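Long-range contacts in putative Phosphoglycerate mutase (Plasmodium falciparum, PDB 3EOZ), which probably acts as a protein serine/threonine phosphatase of the histidine phosphatase superfamily, with phosphoglycerate mutase activity also suggested by its family: residues H74-R79 / N101-T106; K129-A134 / I159-C164. All blocks are in the same frame, centred on the assembly; numbering follows the deposited sequence.

Contact 1. Residues H74-R79 / N101-T106; sequences HSDMIR and NLNEGT
With CG of Asn-103 set beside its own backbone N (chi1 -75°), the amide reaches across to Ser-75 and Asp-76, whereas CG of Glu-104 sits between backbone N and carbonyl carbon and carries an otherwise extended chain to Arg-79. The evidence for the first link is a nearly straight bond from Asp-76 N to Asn-103 OD1, 3.0 Å long with an N-H...O angle of 168°. The other end of the same amide gives only a weak bond, from Asn-103 ND2 to Asp-76 OD2 at 3.5 Å. On the His-74 side of this pair, Leu-102 CD1 packs on the backbone, 3.6 Å from His-74 C. Ser-75 shapes the turn: its OG accepts from Met-77 N at 3.0 Å, an ST turn leading into helix 78-88. In this catalytic domain of the histidine phosphatase fold, Arg-79 NH1 forms a salt bridge to a bound phosphate ion, probably from the crystallisation liquor, a position consistent with a phosphate-binding pocket beyond the end of strand 68-74; both Arg-79 and Glu-104 touch His-155. Arg-79 NH2 is also in a salt bridge with Glu-104 OE1 at 2.6 Å, and Glu-104 OE2 lies 2.8 Å from that same nitrogen. Carboxylate and guanidinium planes stand 81° apart, not coplanar as in a two-pronged pairing. Selenomethionine Met-77 lies against the acid, its CG 3.3 Å from Glu-104 OE1.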
ATOM      1  N   HIS B  74      27.586   2.934   3.957  1.00 45.87           N
ATOM      2  CA  HIS B  74      27.168   3.404   2.646  1.00 46.81           C
ATOM      3  C   HIS B  74      27.775   2.588   1.533  1.00 47.47           C
ATOM      4  O   HIS B  74      28.667   1.787   1.751  1.00 47.74           O
ATOM      5  CB  HIS B  74      27.527   4.881   2.474  1.00 47.15           C
ATOM      6  CG  HIS B  74      28.998   5.146   2.525  1.00 47.80           C
ATOM      7  ND1 HIS B  74      29.817   5.004   1.423  1.00 47.17           N
ATOM      8  CD2 HIS B  74      29.800   5.532   3.547  1.00 46.63           C
ATOM      9  CE1 HIS B  74      31.061   5.275   1.770  1.00 46.33           C
ATOM     10  NE2 HIS B  74      31.075   5.603   3.052  1.00 46.08           N
ATOM     11  N   SER B  75      27.270   2.791   0.327  1.00 48.75           N
ATOM     12  CA  SER B  75      27.767   2.073  -0.853  1.00 49.49           C
ATOM     13  C   SER B  75      28.989   2.792  -1.466  1.00 50.17           C
ATOM     14  O   SER B  75      29.422   3.820  -0.967  1.00 49.61           O
ATOM     15  CB  SER B  75      26.657   1.982  -1.897  1.00 49.22           C
ATOM     16  OG  SER B  75      26.505   3.235  -2.550  1.00 48.51           O
ATOM     17  N   ASP B  76      29.507   2.244  -2.563  1.00 51.54           N
ATOM     18  CA  ASP B  76      30.559   2.892  -3.344  1.00 52.75           C
ATOM     19  C   ASP B  76      30.084   4.125  -4.090  1.00 54.03           C
ATOM     20  O   ASP B  76      30.914   4.930  -4.495  1.00 54.76           O
ATOM     21  CB  ASP B  76      31.115   1.938  -4.399  1.00 52.94           C
ATOM     22  CG  ASP B  76      31.914   0.806  -3.808  1.00 53.02           C
ATOM     23  OD1 ASP B  76      32.275   0.900  -2.620  1.00 55.02           O
ATOM     24  OD2 ASP B  76      32.188  -0.170  -4.539  1.00 50.90           O
HETATM   25  N   MSE B  77      28.773   4.279  -4.286  1.00 55.28           N
HETATM   26  CA  MSE B  77      28.241   5.346  -5.140  1.00 56.22           C
HETATM   27  C   MSE B  77      28.526   6.709  -4.565  1.00 56.05           C
HETATM   28  O   MSE B  77      28.385   6.925  -3.350  1.00 55.70           O
HETATM   29  CB  MSE B  77      26.733   5.234  -5.319  1.00 57.23           C
HETATM   30  CG  MSE B  77      26.279   4.276  -6.391  1.00 60.72           C
HETATM   31 SE   MSE B  77      26.913   2.478  -6.127  1.00 71.94          SE
HETATM   32  CE  MSE B  77      27.997   2.311  -7.757  1.00 66.01           C
ATOM     33  N   ILE B  78      28.876   7.632  -5.459  1.00 55.84           N
ATOM     34  CA  ILE B  78      29.301   8.968  -5.075  1.00 56.06           C
ATOM     35  C   ILE B  78      28.244   9.649  -4.237  1.00 55.94           C
ATOM     36  O   ILE B  78      28.543  10.142  -3.161  1.00 56.12           O
ATOM     37  CB  ILE B  78      29.652   9.844  -6.314  1.00 56.43           C
ATOM     38  CG1 ILE B  78      30.681   9.107  -7.195  1.00 57.24           C
ATOM     39  CG2 ILE B  78      30.161  11.219  -5.875  1.00 55.89           C
ATOM     40  CD1 ILE B  78      31.710   9.992  -7.902  1.00 58.51           C
ATOM     41  N   ARG B  79      27.012   9.674  -4.736  1.00 56.12           N
ATOM     42  CA  ARG B  79      25.852  10.236  -3.981  1.00 56.37           C
ATOM     43  C   ARG B  79      25.607   9.596  -2.614  1.00 55.76           C
ATOM     44  O   ARG B  79      25.173  10.286  -1.673  1.00 55.28           O
ATOM     45  CB  ARG B  79      24.560  10.145  -4.797  1.00 56.63           C
ATOM     46  CG  ARG B  79      24.546   8.999  -5.723  1.00 58.20           C
ATOM     47  CD  ARG B  79      23.178   8.611  -6.208  1.00 60.32           C
ATOM     48  NE  ARG B  79      23.364   7.452  -7.074  1.00 62.37           N
ATOM     49  CZ  ARG B  79      22.405   6.676  -7.539  1.00 64.12           C
ATOM     50  NH1 ARG B  79      21.131   6.919  -7.246  1.00 66.00           N
ATOM     51  NH2 ARG B  79      22.730   5.651  -8.311  1.00 64.83           N
ATOM     52  N   ASN B 101      28.620  -4.203  -0.736  1.00 45.07           N
ATOM     53  CA  ASN B 101      27.376  -4.991  -0.724  1.00 44.34           C
ATOM     54  C   ASN B 101      26.084  -4.143  -0.738  1.00 44.27           C
ATOM     55  O   ASN B 101      25.038  -4.646  -1.152  1.00 43.69           O
ATOM     56  CB  ASN B 101      27.362  -5.969   0.458  1.00 44.03           C
ATOM     57  CG  ASN B 101      28.295  -7.152   0.255  1.00 42.65           C
ATOM     58  OD1 ASN B 101      28.614  -7.517  -0.877  1.00 41.15           O
ATOM     59  ND2 ASN B 101      28.688  -7.789   1.347  1.00 37.11           N
ATOM     60  N   LEU B 102      26.175  -2.872  -0.313  1.00 44.28           N
ATOM     61  CA  LEU B 102      25.086  -1.897  -0.413  1.00 44.34           C
ATOM     62  C   LEU B 102      24.927  -1.271  -1.807  1.00 45.76           C
ATOM     63  O   LEU B 102      24.030  -0.456  -2.021  1.00 45.60           O
ATOM     64  CB  LEU B 102      25.288  -0.760   0.607  1.00 44.11           C
ATOM     65  CG  LEU B 102      25.064  -1.039   2.094  1.00 42.58           C
ATOM     66  CD1 LEU B 102      25.466   0.153   2.897  1.00 40.73           C
ATOM     67  CD2 LEU B 102      23.598  -1.425   2.409  1.00 39.36           C
ATOM     68  N   ASN B 103      25.789  -1.633  -2.753  1.00 47.82           N
ATOM     69  CA  ASN B 103      25.693  -1.112  -4.123  1.00 49.46           C
ATOM     70  C   ASN B 103      24.373  -1.448  -4.784  1.00 51.40           C
ATOM     71  O   ASN B 103      23.940  -2.599  -4.764  1.00 52.08           O
ATOM     72  CB  ASN B 103      26.799  -1.682  -5.007  1.00 49.24           C
ATOM     73  CG  ASN B 103      28.157  -1.056  -4.738  1.00 49.58           C
ATOM     74  OD1 ASN B 103      28.332  -0.254  -3.813  1.00 51.61           O
ATOM     75  ND2 ASN B 103      29.128  -1.420  -5.555  1.00 47.86           N
ATOM     76  N   GLU B 104      23.763  -0.439  -5.398  1.00 53.62           N
ATOM     77  CA  GLU B 104      22.524  -0.583  -6.166  1.00 55.34           C
ATOM     78  C   GLU B 104      22.629  -1.567  -7.310  1.00 56.41           C
ATOM     79  O   GLU B 104      21.630  -2.170  -7.704  1.00 57.09           O
ATOM     80  CB  GLU B 104      22.165   0.758  -6.786  1.00 55.98           C
ATOM     81  CG  GLU B 104      23.144   1.159  -7.895  1.00 58.32           C
ATOM     82  CD  GLU B 104      23.201   2.640  -8.123  1.00 62.16           C
ATOM     83  OE1 GLU B 104      23.151   3.390  -7.115  1.00 64.01           O
ATOM     84  OE2 GLU B 104      23.312   3.049  -9.309  1.00 64.59           O
ATOM     85  N   GLY B 105      23.818  -1.687  -7.891  1.00 57.57           N
ATOM     86  CA  GLY B 105      24.014  -2.561  -9.034  1.00 58.57           C
ATOM     87  C   GLY B 105      23.210  -2.160 -10.267  1.00 59.34           C
ATOM     88  O   GLY B 105      22.617  -1.075 -10.336  1.00 59.67           O
ATOM     89  N   THR B 106      23.153  -3.078 -11.221  1.00 59.67           N
ATOM     90  CA  THR B 106      22.804  -2.742 -12.583  1.00 59.97           C
ATOM     91  C   THR B 106      21.365  -3.107 -12.966  1.00 60.14           C
ATOM     92  O   THR B 106      20.893  -4.216 -12.696  1.00 60.82           O
ATOM     93  CB  THR B 106      23.800  -3.438 -13.535  1.00 60.31           C
ATOM     94  OG1 THR B 106      23.953  -4.825 -13.156  1.00 59.85           O
ATOM     95  CG2 THR B 106      25.168  -2.718 -13.474  1.00 59.68           C
TER

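Contact 2. Residues K129-A134 / I159-C164; sequences KRINKA and IRYFLC
Ile-131, Tyr-161 and Phe-162 bury the most surface here, and the aliphatic chain of the first meets both rings. Its CG1 lies over one face of Tyr-161, 3.8 Å from the ring centroid and 18° off the ring normal, which meets the geometry of a CH-pi contact. This approach follows from chi1 of -164°, which puts CG1 opposite the backbone N; the other branch, CG2, then covers the phenol end, 3.8 Å from Tyr-161 CZ. From CG1 the chain continues to CD1, which comes 4.1 Å from Phe-162 CE1. Ala-134, one turn along the same helix, meets that ring at its edge, with CB 4.0 Å from Phe-162 CZ. No hydrogen bond crosses between the segments. The polar end of Tyr-161 instead turns to Arg-165, one turn on in helix 156-166, whose NH1 is hydrogen-bonded to both Tyr-161 OH and Asn-132 OD1 and so ties the two helices directly. The axes of 129-134 and 159-164 approach to 10.8 Å and cross at -61°, a spacing filled by the large residues. Phe-162 also packs on Leu-26 and Cys-154 of the central sheet, so the pair of helices 114-139 and 156-166 forms part of the helical layer over the parallel strands in the alpha/beta fold of histidine phosphatases.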
ATOM      1  N   LYS B 129      23.793 -12.718  -4.108  1.00 42.64           N
ATOM      2  CA  LYS B 129      24.621 -13.056  -2.952  1.00 42.38           C
ATOM      3  C   LYS B 129      25.049 -11.793  -2.176  1.00 41.93           C
ATOM      4  O   LYS B 129      25.138 -11.814  -0.955  1.00 41.21           O
ATOM      5  CB  LYS B 129      25.838 -13.882  -3.349  1.00 41.97           C
ATOM      6  N   ARG B 130      25.267 -10.701  -2.898  1.00 41.51           N
ATOM      7  CA  ARG B 130      25.719  -9.457  -2.298  1.00 41.66           C
ATOM      8  C   ARG B 130      24.650  -8.781  -1.465  1.00 40.76           C
ATOM      9  O   ARG B 130      24.894  -8.434  -0.315  1.00 40.52           O
ATOM     10  CB  ARG B 130      26.195  -8.479  -3.374  1.00 42.23           C
ATOM     11  CG  ARG B 130      27.569  -8.777  -3.929  1.00 44.17           C
ATOM     12  CD  ARG B 130      27.944  -7.741  -4.971  1.00 49.62           C
ATOM     13  NE  ARG B 130      28.354  -8.377  -6.225  1.00 55.25           N
ATOM     14  CZ  ARG B 130      29.563  -8.899  -6.473  1.00 59.24           C
ATOM     15  NH1 ARG B 130      29.806  -9.469  -7.654  1.00 60.93           N
ATOM     16  NH2 ARG B 130      30.536  -8.866  -5.562  1.00 60.65           N
ATOM     17  N   ILE B 131      23.476  -8.578  -2.060  1.00 39.97           N
ATOM     18  CA  ILE B 131      22.364  -7.956  -1.357  1.00 39.27           C
ATOM     19  C   ILE B 131      21.881  -8.836  -0.175  1.00 38.61           C
ATOM     20  O   ILE B 131      21.542  -8.311   0.923  1.00 37.92           O
ATOM     21  CB  ILE B 131      21.217  -7.571  -2.333  1.00 39.49           C
ATOM     22  CG1 ILE B 131      20.253  -6.577  -1.673  1.00 40.11           C
ATOM     23  CG2 ILE B 131      20.463  -8.790  -2.828  1.00 39.22           C
ATOM     24  CD1 ILE B 131      20.893  -5.242  -1.320  1.00 40.86           C
ATOM     25  N   ASN B 132      21.891 -10.155  -0.380  1.00 37.24           N
ATOM     26  CA  ASN B 132      21.587 -11.086   0.696  1.00 37.50           C
ATOM     27  C   ASN B 132      22.570 -10.985   1.861  1.00 37.21           C
ATOM     28  O   ASN B 132      22.172 -11.061   3.018  1.00 36.97           O
ATOM     29  CB  ASN B 132      21.582 -12.534   0.222  1.00 37.43           C
ATOM     30  CG  ASN B 132      21.117 -13.485   1.308  1.00 39.07           C
ATOM     31  OD1 ASN B 132      19.916 -13.620   1.547  1.00 40.89           O
ATOM     32  ND2 ASN B 132      22.060 -14.133   1.987  1.00 40.20           N
ATOM     33  N   LYS B 133      23.849 -10.844   1.526  1.00 36.93           N
ATOM     34  CA  LYS B 133      24.903 -10.656   2.490  1.00 36.90           C
ATOM     35  C   LYS B 133      24.702  -9.353   3.280  1.00 36.55           C
ATOM     36  O   LYS B 133      24.864  -9.350   4.484  1.00 36.20           O
ATOM     37  CB  LYS B 133      26.266 -10.673   1.784  1.00 36.87           C
ATOM     38  CG  LYS B 133      27.483 -10.526   2.724  1.00 39.08           C
ATOM     39  CD  LYS B 133      27.443 -11.513   3.885  1.00 41.44           C
ATOM     40  CE  LYS B 133      28.733 -11.505   4.718  1.00 43.53           C
ATOM     41  NZ  LYS B 133      28.846 -10.314   5.594  1.00 43.18           N
ATOM     42  N   ALA B 134      24.345  -8.268   2.603  1.00 36.32           N
ATOM     43  CA  ALA B 134      24.062  -7.012   3.283  1.00 37.13           C
ATOM     44  C   ALA B 134      22.838  -7.136   4.187  1.00 37.69           C
ATOM     45  O   ALA B 134      22.827  -6.614   5.312  1.00 37.71           O
ATOM     46  CB  ALA B 134      23.846  -5.886   2.280  1.00 36.78           C
ATOM     47  N   ILE B 159      16.735  -0.295  -0.034  1.00 37.83           N
ATOM     48  CA  ILE B 159      15.659  -0.134   0.948  1.00 38.51           C
ATOM     49  C   ILE B 159      14.420  -0.995   0.624  1.00 38.79           C
ATOM     50  O   ILE B 159      13.768  -1.556   1.526  1.00 38.45           O
ATOM     51  CB  ILE B 159      15.180   1.337   1.092  1.00 38.35           C
ATOM     52  CG1 ILE B 159      16.301   2.198   1.651  1.00 40.86           C
ATOM     53  CG2 ILE B 159      14.002   1.405   2.039  1.00 38.23           C
ATOM     54  CD1 ILE B 159      15.878   3.543   2.284  1.00 42.25           C
ATOM     55  N   ARG B 160      14.101  -1.076  -0.660  1.00 39.06           N
ATOM     56  CA  ARG B 160      12.960  -1.841  -1.126  1.00 39.40           C
ATOM     57  C   ARG B 160      13.150  -3.311  -0.862  1.00 38.50           C
ATOM     58  O   ARG B 160      12.261  -3.955  -0.305  1.00 39.26           O
ATOM     59  CB  ARG B 160      12.738  -1.615  -2.621  1.00 40.21           C
ATOM     60  CG  ARG B 160      11.447  -2.218  -3.121  1.00 43.64           C
ATOM     61  CD  ARG B 160      11.046  -1.680  -4.467  1.00 47.34           C
ATOM     62  NE  ARG B 160      12.004  -2.068  -5.496  1.00 51.04           N
ATOM     63  CZ  ARG B 160      12.569  -1.234  -6.366  1.00 53.64           C
ATOM     64  NH1 ARG B 160      12.283   0.073  -6.358  1.00 54.83           N
ATOM     65  NH2 ARG B 160      13.427  -1.717  -7.262  1.00 53.28           N
ATOM     66  N   TYR B 161      14.296  -3.845  -1.269  1.00 37.49           N
ATOM     67  CA  TYR B 161      14.627  -5.253  -1.026  1.00 36.63           C
ATOM     68  C   TYR B 161      14.582  -5.534   0.482  1.00 35.92           C
ATOM     69  O   TYR B 161      13.869  -6.417   0.918  1.00 35.94           O
ATOM     70  CB  TYR B 161      16.003  -5.607  -1.608  1.00 36.44           C
ATOM     71  CG  TYR B 161      16.475  -7.023  -1.309  1.00 37.44           C
ATOM     72  CD1 TYR B 161      17.076  -7.334  -0.103  1.00 38.19           C
ATOM     73  CD2 TYR B 161      16.355  -8.048  -2.262  1.00 38.65           C
ATOM     74  CE1 TYR B 161      17.512  -8.625   0.177  1.00 39.55           C
ATOM     75  CE2 TYR B 161      16.784  -9.342  -1.992  1.00 38.15           C
ATOM     76  CZ  TYR B 161      17.364  -9.623  -0.770  1.00 40.12           C
ATOM     77  OH  TYR B 161      17.796 -10.902  -0.484  1.00 42.19           O
ATOM     78  N   PHE B 162      15.312  -4.760   1.276  1.00 34.79           N
ATOM     79  CA  PHE B 162      15.314  -4.945   2.730  1.00 33.98           C
ATOM     80  C   PHE B 162      13.921  -5.003   3.326  1.00 33.39           C
ATOM     81  O   PHE B 162      13.610  -5.896   4.100  1.00 32.86           O
ATOM     82  CB  PHE B 162      16.103  -3.821   3.441  1.00 33.85           C
ATOM     83  CG  PHE B 162      17.611  -3.881   3.243  1.00 33.48           C
ATOM     84  CD1 PHE B 162      18.245  -5.006   2.694  1.00 33.28           C
ATOM     85  CD2 PHE B 162      18.399  -2.804   3.617  1.00 33.58           C
ATOM     86  CE1 PHE B 162      19.622  -5.042   2.534  1.00 33.10           C
ATOM     87  CE2 PHE B 162      19.787  -2.839   3.459  1.00 33.13           C
ATOM     88  CZ  PHE B 162      20.393  -3.958   2.918  1.00 32.84           C
ATOM     89  N   LEU B 163      13.084  -4.040   2.978  1.00 33.60           N
ATOM     90  CA  LEU B 163      11.793  -3.898   3.652  1.00 33.64           C
ATOM     91  C   LEU B 163      10.775  -4.887   3.120  1.00 33.70           C
ATOM     92  O   LEU B 163       9.989  -5.438   3.892  1.00 33.69           O
ATOM     93  CB  LEU B 163      11.275  -2.465   3.554  1.00 33.53           C
ATOM     94  CG  LEU B 163      12.070  -1.439   4.371  1.00 33.65           C
ATOM     95  CD1 LEU B 163      11.491  -0.040   4.182  1.00 32.19           C
ATOM     96  CD2 LEU B 163      12.062  -1.791   5.828  1.00 33.21           C
ATOM     97  N   CYS B 164      10.782  -5.132   1.813  1.00 33.82           N
ATOM     98  CA  CYS B 164       9.910  -6.188   1.272  1.00 34.35           C
ATOM     99  C   CYS B 164      10.195  -7.501   1.994  1.00 34.42           C
ATOM    100  O   CYS B 164       9.276  -8.239   2.391  1.00 33.88           O
ATOM    101  CB  CYS B 164      10.082  -6.369  -0.251  1.00 33.78           C
ATOM    102  SG  CYS B 164       9.290  -5.076  -1.230  1.00 34.46           S
TER

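How the contacts relate
Following the chain from the N terminus, strand 68-74 leads into contact 1, which closes a loop made of helix 78-88 and strand 95-98, a beta-alpha-beta unit whose two strands are parallel neighbours. The chain then enters helix 114-139, and contact 2 closes the next loop, through strand 148-154 to helix 156-166. The loops therefore stand in series, neither nested nor crossed. Their centres lie 12 Å apart, and they touch directly: Asn-101 packs against Arg-130, Lys-133 and Ala-134, while Leu-102 meets Phe-162. Residues 101-106 thus join the turn after strand 68-74, and the probable phosphate site near Arg-79, to the paired helices, the latter through Asn-101 and Leu-102.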